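PDB 2NO4: (S)-2-haloacid dehalogenase 4A from Burkholderia cepacia, which catalyses the hydrolytic dehalogenation of short-chain (S)-2-haloalkanoic acids, giving the corresponding (R)-2-hydroxyalkanoic acids with inversion of configuration. Local coordinates for residues B[114-118]-B[146-150]. Numbering follows the deposited sequence.
Sequences LEKLK and RVLDS. With SO4 (sulfate ion), chain M.
OD1 of Asp149 is gripped by two partners: a water that donates to it at 2.6 Å, and the ammonium group of Lys118, whose NZ lies 3.3 Å from OD1 in a salt bridge with a weak hydrogen bond. The same water accepts from NZ of Lys118 at 3.1 Å, closing a small triangle at the surface of the Rossmann-like core domain of this HAD-superfamily enzyme. The other carboxylate oxygen, OD2, takes the backbone N-H of Val124, so the acidic group is tied at once to helix 110-119 and to strand 123-128, the neighbour of edge strand 150-153, which begins one residue after Asp149. Lys118 gets there by running across the backbone of 146-148: with its chain bent at chi3 (130°) and chi4 (98°), CD passes 3.6 Å from O of Val147. That carbonyl oxygen is buried by the contact and has no hydrogen-bonding partner in the model.

Apolar contacts make up the rest of the interface. Val147 sets its two methyls against two consecutive residues of the helix, CG2 3.7 Å from CB of Leu114 and CG1 3.9 Å from CB of Glu115. Leu148 leaves the backbone away from the helix, but its CD2 comes 3.7 Å from CD2 of Leu114, the two side chains meeting at an angle; both leucines also touch Val124, and Leu114 continues inward to Phe19 and Leu25. Well away from the loop, Lys116 makes a cation-pi interaction with Trp229, and its NZ donates to O2 of a sulfate, probably from the crystallisation liquor, at 3.1 Å.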
loop_
_atom_site.group_PDB
_atom_site.type_symbol
_atom_site.label_atom_id
_atom_site.label_comp_id
_atom_site.label_asym_id
_atom_site.label_seq_id
_atom_site.Cartn_x
_atom_site.Cartn_y
_atom_site.Cartn_z
ATOM N N LEU B 114 22.852 -15.208 -10.490
ATOM C CA LEU B 114 21.943 -16.265 -10.914
ATOM C C LEU B 114 22.678 -17.412 -11.674
ATOM O O LEU B 114 22.403 -18.589 -11.399
ATOM C CB LEU B 114 20.717 -15.672 -11.639
ATOM C CG LEU B 114 19.585 -15.376 -10.606
ATOM C CD1 LEU B 114 20.048 -14.455 -9.486
ATOM C CD2 LEU B 114 18.397 -14.796 -11.287
ATOM N N GLU B 115 23.640 -17.077 -12.544
ATOM C CA GLU B 115 24.473 -18.111 -13.170
ATOM C C GLU B 115 25.252 -18.958 -12.155
ATOM O O GLU B 115 25.236 -20.155 -12.230
ATOM C CB GLU B 115 25.404 -17.547 -14.251
ATOM C CG GLU B 115 26.283 -18.630 -14.967
ATOM C CD GLU B 115 25.502 -19.911 -15.354
ATOM O OE1 GLU B 115 24.605 -19.842 -16.222
ATOM O OE2 GLU B 115 25.794 -20.999 -14.785
ATOM N N LYS B 116 25.861 -18.342 -11.152
ATOM C CA LYS B 116 26.595 -19.112 -10.109
ATOM C C LYS B 116 25.648 -20.074 -9.389
ATOM O O LYS B 116 25.966 -21.254 -9.174
ATOM C CB LYS B 116 27.273 -18.181 -9.089
ATOM C CG LYS B 116 28.407 -17.277 -9.627
ATOM C CD LYS B 116 29.068 -16.507 -8.448
ATOM C CE LYS B 116 30.064 -15.423 -8.858
ATOM N NZ LYS B 116 31.149 -16.066 -9.630
ATOM N N LEU B 117 24.460 -19.572 -9.032
ATOM C CA LEU B 117 23.454 -20.396 -8.360
ATOM C C LEU B 117 22.968 -21.533 -9.243
ATOM O O LEU B 117 22.764 -22.643 -8.766
ATOM C CB LEU B 117 22.257 -19.535 -7.904
ATOM C CG LEU B 117 22.569 -18.564 -6.763
ATOM C CD1 LEU B 117 21.337 -17.692 -6.411
ATOM C CD2 LEU B 117 23.081 -19.308 -5.528
ATOM N N LYS B 118 22.762 -21.256 -10.523
ATOM C CA LYS B 118 22.327 -22.310 -11.441
ATOM C C LYS B 118 23.443 -23.379 -11.598
ATOM O O LYS B 118 23.145 -24.577 -11.694
ATOM C CB LYS B 118 21.949 -21.691 -12.771
ATOM C CG LYS B 118 20.762 -22.321 -13.480
ATOM C CD LYS B 118 20.510 -21.529 -14.782
ATOM C CE LYS B 118 20.379 -22.439 -16.000
ATOM N NZ LYS B 118 18.958 -22.718 -16.360
ATOM N N ARG B 146 18.467 -16.524 -19.758
ATOM C CA ARG B 146 19.300 -17.717 -19.840
ATOM C C ARG B 146 19.757 -18.246 -18.498
ATOM O O ARG B 146 20.292 -19.344 -18.421
ATOM C CB ARG B 146 20.509 -17.466 -20.745
ATOM C CG ARG B 146 21.497 -16.439 -20.247
ATOM C CD ARG B 146 22.296 -15.863 -21.429
ATOM N NE ARG B 146 21.432 -15.203 -22.422
ATOM C CZ ARG B 146 21.891 -14.515 -23.465
ATOM N NH1 ARG B 146 23.204 -14.401 -23.657
ATOM N NH2 ARG B 146 21.047 -13.936 -24.315
ATOM N N VAL B 147 19.548 -17.465 -17.447
ATOM C CA VAL B 147 20.011 -17.855 -16.125
ATOM C C VAL B 147 18.851 -18.282 -15.223
ATOM O O VAL B 147 19.026 -18.345 -13.995
ATOM C CB VAL B 147 20.935 -16.766 -15.470
ATOM C CG1 VAL B 147 22.188 -16.599 -16.290
ATOM C CG2 VAL B 147 20.237 -15.403 -15.328
ATOM N N LEU B 148 17.697 -18.600 -15.839
ATOM C CA LEU B 148 16.462 -18.948 -15.104
ATOM C C LEU B 148 15.831 -20.289 -15.510
ATOM O O LEU B 148 15.706 -20.586 -16.703
ATOM C CB LEU B 148 15.398 -17.860 -15.290
ATOM C CG LEU B 148 15.629 -16.481 -14.690
ATOM C CD1 LEU B 148 14.526 -15.563 -15.207
ATOM C CD2 LEU B 148 15.668 -16.522 -13.163
ATOM N N ASP B 149 15.400 -21.071 -14.521
ATOM C CA ASP B 149 14.652 -22.289 -14.778
ATOM C C ASP B 149 13.175 -22.025 -15.021
ATOM O O ASP B 149 12.526 -22.728 -15.795
ATOM C CB ASP B 149 14.825 -23.280 -13.616
ATOM C CG ASP B 149 16.246 -23.801 -13.514
ATOM O OD1 ASP B 149 16.755 -24.291 -14.557
ATOM O OD2 ASP B 149 16.873 -23.697 -12.423
ATOM N N SER B 150 12.634 -21.012 -14.355
ATOM C CA SER B 150 11.200 -20.813 -14.324
ATOM C C SER B 150 10.876 -19.366 -13.922
ATOM O O SER B 150 11.609 -18.722 -13.174
ATOM C CB SER B 150 10.560 -21.827 -13.365
ATOM O OG SER B 150 9.203 -21.524 -13.093
HETATM S S SO4 M . 33.652 -12.496 -9.709
HETATM O O1 SO4 M . 34.865 -12.066 -9.006
HETATM O O2 SO4 M . 33.351 -13.895 -9.378
HETATM O O3 SO4 M . 32.632 -11.479 -9.418
HETATM O O4 SO4 M . 33.786 -12.476 -11.154
HETATM O O HOH W 1 19.270 -24.981 -14.278
#